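Local coordinates for protein 4-oxalocrotonate decarboxylase NahK (Pseudomonas putida, PDB 5D2J) that catalyses the decarboxylation of (3E)-2-oxohex-3-enedioate to 2-oxopent-4-enoate and carbon dioxide, with a divalent metal ion bound at its active site, at residues I109-E114 / V246-G251; P144-I149 / R172-G177; S151-F156 / V163-A168. The protein carries 1 engineered substitution. All blocks are in the same frame, centred on the assembly; numbering follows the deposited sequence.

Interaction 1: residues I109-E114 / V246-G251; sequences IHPKIE and VPVAPG. With MG (magnesium ion), chain C; 0L1 (hexanedioic acid), chain E.
Ile113 and Val246 form an antiparallel hydrogen-bonded pair where the short strand 246-247 runs against the start of strand 112-121, in the large mixed sheet of the fumarylacetoacetate hydrolase-type fold. The amide of Ile113 gives to Val246 O at 2.8 Å, and Val246 N returns a bond to Ile113 O. Lys112 and Pro247 make the neighbouring non-hydrogen-bonded pair, and beyond it the bond from Val248 N to Pro111 O is longer, 3.3 Å.

Ile113 meets Val248 with both of its branches. At CB, chi1 of 57° sets CG1 between the backbone N and the carbonyl carbon, and the two branches spread over the valine: Ile113 CG2 lies 3.8 Å from Val248 CG1, while CG1 of the isoleucine runs past Val246 O and also meets Val248 CG1. At the tip, Ile113 CD1 ends 3.7 Å from Val248 CG1, and the two side chains cross at about a right angle. The other methyl, Val248 CG2, reaches Pro111 CG at 3.9 Å, so one valine fills the corner between ring and isoleucine. Phe268 of strand 263-268 closes in on both Ile113 and Val248.

Glu114, next along the strand, turns away from segment 246-251 toward the active site. Its carboxylate binds the magnesium ion together with Glu116, Glu147, two waters and the hexanedioic acid, six ligands in all. Glu114 OE1 sits 2.2 Å from the magnesium. The same Glu114 OE1 is 3.1 Å from atom O2 of the hexanedioic acid. OE2 receives a weak bond from water 1, and this metal-bound water also donates to O1 of the diacid at 2.6 Å.

Interaction 2: residues P144-I149 / R172-G177; sequences PTVEVI and RFITGG. With MG (magnesium ion), chain C.
Thr145 to Val148 pair with Arg172 to Thr175 as antiparallel strands, the axes 4.6 Å apart at closest and the N-to-C directions 165° from each other. Val146 and Ile174 exchange two hydrogen bonds of 2.8 Å, from Val146 N to Ile174 O and from Ile174 N to Val146 O. Val148 N gives to Arg172 O, whereas the return bond from Arg172 N is weak. At the other end Gly176 N, just past the strand, reaches Pro144 O.

The side chains divide between two faces. On one, Val148 CB sits 3.6 Å from Arg172 CB, and Val148 CG2 approaches Ile174 CD1. Arg172 bends at chi2 (-74°), which turns its guanidinium away from the valine. Val264 and Ala266 of strand 263-268 pack against this apolar face.

Strands 139-149 and 170-175 belong to the large sheet of the fumarylacetoacetate hydrolase-type fold, and their opposite face holds part of the metal site. There Glu147 stretches out with CG anti to the backbone N (chi1 -165°) and brings OE1 to 2.1 Å from the magnesium ion. Its other oxygen, OE2, forms a salt bridge with Lys69, a residue known to bind 2-oxoglutarate, and is 2.8 Å from water 3, which also lies within bonding distance of Arg172 O. Metal and lysine together are likely to hold the carboxylate at a fixed rotation.

Farther along the same face, the side chains of Thr145 and Phe173 cross obliquely, Thr145 CG2 lying 4.0 Å from Phe173 CB, while the hydroxyl of Thr145 is paired with Ser118 OG and Ile143 O. Thr175 lies alongside Thr145, pointing the same way, and Thr175 CG2 comes within 3.9 Å of Thr145 OG1.

Interaction 3: residues S151-F156 / V163-A168; sequences SRYENF and VVADNA. With 0L1 (hexanedioic acid), chain E.
A Schellman motif ends helix 160-165, with Asn167 at positive phi as its C-prime residue, and just before it Asp166 turns its carboxylate to Arg152 of the preceding loop. The salt bridge is side-on: Arg152 NE meets the syn lone pair of Asp166 OD1 at 2.7 Å, and the guanidinium and carboxylate planes stand 88° apart. Arg152 NH1 gives to the backbone oxygen Asp166 O at 3.0 Å, nearly in the guanidinium plane, and only weakly to OD1. Bends at chi2 and chi3 (56° and 64°) curl the arginine so that the NE and NH1 edge of its guanidinium faces Asp166, while Arg152 N holds Asp166 OD2 at 2.9 Å. A leucine in place of Arg152 would probably leave the buried Asp166 OD1 without its charged mate and the helix end less firmly tied to the loop.

Ser151 OG accepts from Tyr153 N in an ST turn, and water 4 links it to Asp166 OD2. Tyr153 CE2 comes to 3.5 Å from Asp166 CB, and its hydroxyl bonds Ser162 O. Beyond the pair, Ile22 of helix 12-27 touches Asp166, Val164 leans on helix 44-60, and Val163 touches Ile87 of strand 87-92 and, through CG1, the hexanedioic acid.

How the interactions relate
The three contacts lie one within another along the chain: 109-114 comes first, then 144-149, 151-156, 163-168 and 172-177, and 246-251 last. Interactions 1 and 2, centres 13 Å apart, share the large mixed sheet, where strands 112-121 and 139-149 are neighbours joined by the bonds Glu114 O to Glu147 N and Lys112 O to Ile149 N. That pairing sets two magnesium-binding glutamates side by side. Interaction 3 lies about 15 Å from interaction 1 and 19 Å from interaction 2, in the loop and helix linking strands 139-149 and 170-175; His110 of interaction 1 probably hydrogen-bonds its Ser151 O. Interactions 1 and 3 both reach the bound diacid, through the metal site and the helix end respectively.

Interaction 1: residues I109-E114 / V246-G251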
loop_
_atom_site.group_PDB
_atom_site.type_symbol
_atom_site.label_atom_id
_atom_site.label_comp_id
_atom_site.label_asym_id
_atom_site.label_seq_id
_atom_site.Cartn_x
_atom_site.Cartn_y
_atom_site.Cartn_z
ATOM N N ILE A 109 0.119 14.509 -6.593
ATOM C CA ILE A 109 -0.818 14.906 -7.649
ATOM C C ILE A 109 -2.192 15.246 -7.070
ATOM O O ILE A 109 -2.727 16.334 -7.299
ATOM C CB ILE A 109 -0.944 13.775 -8.693
ATOM C CG1 ILE A 109 0.432 13.484 -9.298
ATOM C CG2 ILE A 109 -1.947 14.135 -9.775
ATOM C CD1 ILE A 109 0.570 12.101 -9.931
ATOM N N HIS A 110 -2.748 14.309 -6.312
ATOM C CA HIS A 110 -4.050 14.503 -5.678
ATOM C C HIS A 110 -4.177 13.536 -4.511
ATOM O O HIS A 110 -4.980 12.600 -4.549
ATOM C CB HIS A 110 -5.197 14.329 -6.690
ATOM C CG HIS A 110 -5.039 13.150 -7.606
ATOM N ND1 HIS A 110 -5.704 13.051 -8.811
ATOM C CD2 HIS A 110 -4.292 12.023 -7.496
ATOM C CE1 HIS A 110 -5.367 11.917 -9.406
ATOM N NE2 HIS A 110 -4.513 11.277 -8.628
ATOM N N PRO A 111 -3.384 13.773 -3.452
ATOM C CA PRO A 111 -3.176 12.758 -2.413
ATOM C C PRO A 111 -4.334 12.585 -1.449
ATOM O O PRO A 111 -5.125 13.510 -1.225
ATOM C CB PRO A 111 -1.952 13.289 -1.659
ATOM C CG PRO A 111 -2.065 14.785 -1.798
ATOM C CD PRO A 111 -2.561 14.976 -3.216
ATOM N N LYS A 112 -4.424 11.381 -0.894
ATOM C CA LYS A 112 -5.366 11.074 0.172
ATOM C C LYS A 112 -4.624 10.269 1.217
ATOM O O LYS A 112 -3.587 9.679 0.921
ATOM C CB LYS A 112 -6.525 10.223 -0.350
ATOM C CG LYS A 112 -7.452 10.918 -1.318
ATOM C CD LYS A 112 -8.599 9.996 -1.690
ATOM C CE LYS A 112 -9.354 10.523 -2.894
ATOM N NZ LYS A 112 -10.545 9.683 -3.174
ATOM N N ILE A 113 -5.162 10.214 2.434
ATOM C CA ILE A 113 -4.538 9.404 3.472
ATOM C C ILE A 113 -5.490 8.322 3.996
ATOM O O ILE A 113 -6.700 8.507 3.983
ATOM C CB ILE A 113 -4.037 10.270 4.633
ATOM C CG1 ILE A 113 -5.190 11.094 5.203
ATOM C CG2 ILE A 113 -2.907 11.187 4.161
ATOM C CD1 ILE A 113 -4.820 11.829 6.462
ATOM N N GLU A 114 -4.915 7.199 4.426
ATOM C CA GLU A 114 -5.642 6.056 4.985
ATOM C C GLU A 114 -4.866 5.640 6.214
ATOM O O GLU A 114 -3.637 5.562 6.161
ATOM C CB GLU A 114 -5.561 4.833 4.066
ATOM C CG GLU A 114 -6.023 4.957 2.639
ATOM C CD GLU A 114 -5.852 3.639 1.887
ATOM O OE1 GLU A 114 -4.695 3.254 1.565
ATOM O OE2 GLU A 114 -6.878 2.976 1.634
ATOM N N VAL A 246 -8.959 9.927 2.859
ATOM C CA VAL A 246 -9.353 11.317 3.086
ATOM C C VAL A 246 -8.405 12.240 2.330
ATOM O O VAL A 246 -7.191 12.089 2.443
ATOM C CB VAL A 246 -9.269 11.642 4.586
ATOM C CG1 VAL A 246 -9.480 13.131 4.834
ATOM C CG2 VAL A 246 -10.285 10.820 5.363
ATOM N N PRO A 247 -8.944 13.190 1.539
ATOM C CA PRO A 247 -8.044 14.111 0.828
ATOM C C PRO A 247 -7.205 14.960 1.786
ATOM O O PRO A 247 -7.684 15.342 2.860
ATOM C CB PRO A 247 -9.008 15.024 0.060
ATOM C CG PRO A 247 -10.287 14.248 -0.040
ATOM C CD PRO A 247 -10.360 13.454 1.230
ATOM N N VAL A 248 -5.964 15.246 1.399
ATOM C CA VAL A 248 -5.114 16.162 2.153
ATOM C C VAL A 248 -4.526 17.220 1.228
ATOM O O VAL A 248 -4.319 16.982 0.027
ATOM C CB VAL A 248 -3.976 15.422 2.880
ATOM C CG1 VAL A 248 -4.524 14.628 4.047
ATOM C CG2 VAL A 248 -3.233 14.521 1.911
ATOM N N ALA A 249 -4.265 18.394 1.792
ATOM C CA ALA A 249 -3.829 19.548 1.018
ATOM C C ALA A 249 -2.884 20.390 1.875
ATOM O O ALA A 249 -2.848 20.216 3.095
ATOM C CB ALA A 249 -5.048 20.366 0.581
ATOM N N PRO A 250 -2.110 21.296 1.244
ATOM C CA PRO A 250 -1.196 22.157 2.006
ATOM C C PRO A 250 -1.875 22.861 3.175
ATOM O O PRO A 250 -2.936 23.463 2.998
ATOM C CB PRO A 250 -0.751 23.189 0.966
ATOM C CG PRO A 250 -0.778 22.435 -0.326
ATOM C CD PRO A 250 -1.944 21.477 -0.214
ATOM N N GLY A 251 -1.271 22.782 4.356
ATOM C CA GLY A 251 -1.837 23.411 5.537
ATOM C C GLY A 251 -2.515 22.426 6.478
ATOM O O GLY A 251 -2.750 22.740 7.649
HETATM MG MG MG C . -3.413 1.495 1.543
HETATM O O1 0L1 E . -5.717 0.365 -0.967
HETATM C C2 0L1 E . -4.641 0.854 -1.413
HETATM O O2 0L1 E . -3.729 1.190 -0.608
HETATM C C3 0L1 E . -4.446 1.033 -2.906
HETATM C C4 0L1 E . -5.609 1.805 -3.499
HETATM C C5 0L1 E . -5.335 2.059 -4.965
HETATM C C6 0L1 E . -6.536 2.690 -5.643
HETATM C C7 0L1 E . -6.681 4.150 -5.263
HETATM O O4 0L1 E . -5.775 4.972 -5.568
HETATM O O3 0L1 E . -7.716 4.556 -4.661
HETATM O O HOH W 1 -5.314 0.469 1.566
HETATM O O HOH W 2 -2.258 -0.307 1.929
#

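Interaction 2: residues P144-I149 / R172-G177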
loop_
_atom_site.group_PDB
_atom_site.type_symbol
_atom_site.label_atom_id
_atom_site.label_comp_id
_atom_site.label_asym_id
_atom_site.label_seq_id
_atom_site.Cartn_x
_atom_site.Cartn_y
_atom_site.Cartn_z
ATOM N N PRO A 144 1.942 1.245 13.761
ATOM C CA PRO A 144 0.901 2.173 13.288
ATOM C C PRO A 144 1.411 2.976 12.092
ATOM O O PRO A 144 2.494 3.577 12.154
ATOM C CB PRO A 144 0.669 3.079 14.501
ATOM C CG PRO A 144 0.973 2.175 15.690
ATOM C CD PRO A 144 2.171 1.361 15.214
ATOM N N THR A 145 0.652 2.965 10.998
ATOM C CA THR A 145 1.128 3.537 9.742
ATOM C C THR A 145 -0.000 4.258 9.024
ATOM O O THR A 145 -1.114 3.738 8.916
ATOM C CB THR A 145 1.652 2.437 8.797
ATOM O OG1 THR A 145 2.632 1.635 9.476
ATOM C CG2 THR A 145 2.285 3.057 7.543
ATOM N N VAL A 146 0.282 5.460 8.533
ATOM C CA VAL A 146 -0.686 6.177 7.713
ATOM C C VAL A 146 -0.151 6.183 6.292
ATOM O O VAL A 146 0.989 6.608 6.061
ATOM C CB VAL A 146 -0.864 7.623 8.192
ATOM C CG1 VAL A 146 -1.802 8.400 7.247
ATOM C CG2 VAL A 146 -1.401 7.633 9.610
ATOM N N GLU A 147 -0.939 5.686 5.337
ATOM C CA GLU A 147 -0.491 5.709 3.947
ATOM C C GLU A 147 -0.949 6.984 3.279
ATOM O O GLU A 147 -2.050 7.467 3.534
ATOM C CB GLU A 147 -1.011 4.525 3.119
ATOM C CG GLU A 147 -0.222 4.395 1.793
ATOM C CD GLU A 147 -0.609 3.214 0.918
ATOM O OE1 GLU A 147 -1.643 2.566 1.174
ATOM O OE2 GLU A 147 0.130 2.944 -0.056
ATOM N N VAL A 148 -0.100 7.531 2.421
ATOM C CA VAL A 148 -0.544 8.580 1.527
ATOM C C VAL A 148 -0.643 7.892 0.179
ATOM O O VAL A 148 0.365 7.420 -0.343
ATOM C CB VAL A 148 0.474 9.735 1.450
ATOM C CG1 VAL A 148 -0.051 10.848 0.533
ATOM C CG2 VAL A 148 0.777 10.281 2.849
ATOM N N ILE A 149 -1.858 7.788 -0.364
ATOM C CA ILE A 149 -2.050 7.205 -1.694
ATOM C C ILE A 149 -2.276 8.307 -2.722
ATOM O O ILE A 149 -2.840 9.365 -2.415
ATOM C CB ILE A 149 -3.208 6.190 -1.754
ATOM C CG1 ILE A 149 -4.469 6.751 -1.100
ATOM C CG2 ILE A 149 -2.790 4.859 -1.113
ATOM C CD1 ILE A 149 -5.720 5.909 -1.354
ATOM N N ARG A 172 3.659 7.670 -0.348
ATOM C CA ARG A 172 4.292 7.952 0.943
ATOM C C ARG A 172 3.676 7.080 2.002
ATOM O O ARG A 172 2.548 6.616 1.850
ATOM C CB ARG A 172 4.087 9.413 1.380
ATOM C CG ARG A 172 4.602 10.470 0.415
ATOM C CD ARG A 172 6.117 10.575 0.445
ATOM N NE ARG A 172 6.563 11.693 -0.381
ATOM C CZ ARG A 172 6.909 11.585 -1.657
ATOM N NH1 ARG A 172 6.877 10.401 -2.262
ATOM N NH2 ARG A 172 7.287 12.662 -2.324
ATOM N N PHE A 173 4.404 6.877 3.093
ATOM C CA PHE A 173 3.786 6.315 4.289
ATOM C C PHE A 173 4.456 6.896 5.526
ATOM O O PHE A 173 5.642 7.228 5.504
ATOM C CB PHE A 173 3.820 4.787 4.285
ATOM C CG PHE A 173 5.196 4.207 4.347
ATOM C CD1 PHE A 173 5.941 4.021 3.189
ATOM C CD2 PHE A 173 5.752 3.845 5.564
ATOM C CE1 PHE A 173 7.205 3.493 3.248
ATOM C CE2 PHE A 173 7.015 3.309 5.636
ATOM C CZ PHE A 173 7.750 3.131 4.477
ATOM N N ILE A 174 3.671 7.049 6.581
ATOM C CA ILE A 174 4.122 7.687 7.809
ATOM C C ILE A 174 3.959 6.697 8.947
ATOM O O ILE A 174 2.859 6.207 9.194
ATOM C CB ILE A 174 3.271 8.927 8.136
ATOM C CG1 ILE A 174 3.136 9.824 6.900
ATOM C CG2 ILE A 174 3.898 9.705 9.289
ATOM C CD1 ILE A 174 1.856 10.645 6.870
ATOM N N THR A 175 5.056 6.383 9.628
ATOM C CA THR A 175 5.007 5.469 10.770
ATOM C C THR A 175 5.115 6.248 12.075
ATOM O O THR A 175 5.669 7.350 12.107
ATOM C CB THR A 175 6.142 4.437 10.705
ATOM O OG1 THR A 175 7.405 5.114 10.706
ATOM C CG2 THR A 175 6.021 3.602 9.447
ATOM N N GLY A 176 4.589 5.682 13.155
ATOM C CA GLY A 176 4.624 6.355 14.443
ATOM C C GLY A 176 3.968 5.525 15.531
ATOM O O GLY A 176 3.770 4.323 15.365
ATOM N N GLY A 177 3.623 6.163 16.644
ATOM C CA GLY A 177 3.012 5.458 17.759
ATOM C C GLY A 177 3.953 4.437 18.379
ATOM O O GLY A 177 5.173 4.534 18.235
HETATM MG MG MG C . -3.413 1.495 1.543
HETATM O O HOH W 3 2.314 4.647 -0.280
HETATM O O HOH W 2 -2.258 -0.307 1.929
HETATM O O HOH W 1 -5.314 0.469 1.566
#

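Interaction 3: residues S151-F156 / V163-A168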
loop_
_atom_site.group_PDB
_atom_site.type_symbol
_atom_site.label_atom_id
_atom_site.label_comp_id
_atom_site.label_asym_id
_atom_site.label_seq_id
_atom_site.Cartn_x
_atom_site.Cartn_y
_atom_site.Cartn_z
ATOM N N SER A 151 -2.900 8.078 -6.824
ATOM C CA SER A 151 -2.934 7.435 -8.135
ATOM C C SER A 151 -2.399 8.376 -9.198
ATOM O O SER A 151 -2.741 9.557 -9.232
ATOM C CB SER A 151 -4.365 7.037 -8.486
ATOM O OG SER A 151 -4.453 6.535 -9.814
ATOM N N ARG A 152 -1.569 7.855 -10.089
ATOM C CA ARG A 152 -1.087 8.669 -11.194
ATOM C C ARG A 152 -2.120 8.818 -12.321
ATOM O O ARG A 152 -1.849 9.460 -13.333
ATOM C CB ARG A 152 0.247 8.119 -11.726
ATOM C CG ARG A 152 1.491 8.683 -11.022
ATOM C CD ARG A 152 1.484 8.484 -9.492
ATOM N NE ARG A 152 1.523 7.070 -9.108
ATOM C CZ ARG A 152 1.910 6.624 -7.918
ATOM N NH1 ARG A 152 1.913 5.318 -7.657
ATOM N NH2 ARG A 152 2.290 7.486 -6.979
ATOM N N TYR A 153 -3.307 8.237 -12.147
ATOM C CA TYR A 153 -4.356 8.372 -13.154
ATOM C C TYR A 153 -5.267 9.549 -12.836
ATOM O O TYR A 153 -5.628 9.756 -11.677
ATOM C CB TYR A 153 -5.151 7.068 -13.276
ATOM C CG TYR A 153 -4.256 5.909 -13.640
ATOM C CD1 TYR A 153 -3.592 5.890 -14.858
ATOM C CD2 TYR A 153 -4.051 4.855 -12.761
ATOM C CE1 TYR A 153 -2.757 4.846 -15.199
ATOM C CE2 TYR A 153 -3.216 3.802 -13.093
ATOM C CZ TYR A 153 -2.576 3.810 -14.317
ATOM O OH TYR A 153 -1.738 2.774 -14.661
ATOM N N GLU A 154 -5.624 10.324 -13.858
ATOM C CA GLU A 154 -6.397 11.543 -13.644
ATOM C C GLU A 154 -7.758 11.262 -13.033
ATOM O O GLU A 154 -8.409 10.272 -13.387
ATOM C CB GLU A 154 -6.607 12.324 -14.941
ATOM C CG GLU A 154 -7.298 13.663 -14.683
ATOM C CD GLU A 154 -8.016 14.221 -15.886
ATOM O OE1 GLU A 154 -7.412 14.272 -16.978
ATOM O OE2 GLU A 154 -9.190 14.620 -15.731
ATOM N N ASN A 155 -8.163 12.140 -12.113
ATOM C CA ASN A 155 -9.486 12.129 -11.498
ATOM C C ASN A 155 -9.883 10.758 -10.987
ATOM O O ASN A 155 -11.067 10.440 -10.886
ATOM C CB ASN A 155 -10.543 12.668 -12.469
ATOM C CG ASN A 155 -10.472 14.177 -12.627
ATOM O OD1 ASN A 155 -9.902 14.874 -11.787
ATOM N ND2 ASN A 155 -11.063 14.689 -13.701
ATOM N N PHE A 156 -8.870 9.950 -10.684
ATOM C CA PHE A 156 -9.066 8.583 -10.228
ATOM C C PHE A 156 -9.887 7.774 -11.239
ATOM O O PHE A 156 -10.574 6.814 -10.879
ATOM C CB PHE A 156 -9.675 8.583 -8.821
ATOM C CG PHE A 156 -9.005 9.553 -7.884
ATOM C CD1 PHE A 156 -7.741 9.284 -7.370
ATOM C CD2 PHE A 156 -9.625 10.747 -7.537
ATOM C CE1 PHE A 156 -7.116 10.180 -6.516
ATOM C CE2 PHE A 156 -9.007 11.648 -6.682
ATOM C CZ PHE A 156 -7.751 11.365 -6.170
ATOM N N VAL A 163 -4.286 0.158 -12.051
ATOM C CA VAL A 163 -3.834 0.476 -10.702
ATOM C C VAL A 163 -2.658 -0.398 -10.273
ATOM O O VAL A 163 -1.695 0.097 -9.674
ATOM C CB VAL A 163 -5.005 0.396 -9.702
ATOM C CG1 VAL A 163 -4.511 0.439 -8.258
ATOM C CG2 VAL A 163 -5.972 1.535 -9.984
ATOM N N VAL A 164 -2.719 -1.688 -10.596
ATOM C CA VAL A 164 -1.585 -2.574 -10.316
ATOM C C VAL A 164 -0.323 -2.094 -11.025
ATOM O O VAL A 164 0.759 -2.066 -10.436
ATOM C CB VAL A 164 -1.893 -4.030 -10.709
ATOM C CG1 VAL A 164 -0.622 -4.869 -10.703
ATOM C CG2 VAL A 164 -2.907 -4.615 -9.744
ATOM N N ALA A 165 -0.473 -1.698 -12.283
ATOM C CA ALA A 165 0.658 -1.228 -13.075
ATOM C C ALA A 165 1.266 0.039 -12.469
ATOM O O ALA A 165 2.464 0.289 -12.611
ATOM C CB ALA A 165 0.217 -0.980 -14.505
ATOM N N ASP A 166 0.428 0.824 -11.790
ATOM C CA ASP A 166 0.834 2.068 -11.124
ATOM C C ASP A 166 1.188 1.808 -9.648
ATOM O O ASP A 166 1.078 2.688 -8.787
ATOM C CB ASP A 166 -0.300 3.117 -11.268
ATOM C CG ASP A 166 0.041 4.481 -10.651
ATOM O OD1 ASP A 166 1.188 4.959 -10.814
ATOM O OD2 ASP A 166 -0.859 5.087 -10.013
ATOM N N ASN A 167 1.637 0.590 -9.362
ATOM C CA ASN A 167 2.122 0.224 -8.028
ATOM C C ASN A 167 1.092 0.488 -6.930
ATOM O O ASN A 167 1.436 0.917 -5.829
ATOM C CB ASN A 167 3.434 0.949 -7.701
ATOM C CG ASN A 167 4.144 0.355 -6.498
ATOM O OD1 ASN A 167 4.037 -0.843 -6.247
ATOM N ND2 ASN A 167 4.863 1.191 -5.745
ATOM N N ALA A 168 -0.173 0.248 -7.258
ATOM C CA ALA A 168 -1.272 0.400 -6.310
ATOM C C ALA A 168 -1.306 1.784 -5.675
ATOM O O ALA A 168 -1.626 1.904 -4.491
ATOM C CB ALA A 168 -1.182 -0.675 -5.218
HETATM O O1 0L1 E . -5.717 0.365 -0.967
HETATM C C2 0L1 E . -4.641 0.854 -1.413
HETATM O O2 0L1 E . -3.729 1.190 -0.608
HETATM C C3 0L1 E . -4.446 1.033 -2.906
HETATM C C4 0L1 E . -5.609 1.805 -3.499
HETATM C C5 0L1 E . -5.335 2.059 -4.965
HETATM C C6 0L1 E . -6.536 2.690 -5.643
HETATM C C7 0L1 E . -6.681 4.150 -5.263
HETATM O O4 0L1 E . -5.775 4.972 -5.568
HETATM O O3 0L1 E . -7.716 4.556 -4.661
HETATM O O HOH W 4 -3.380 4.102 -9.457
#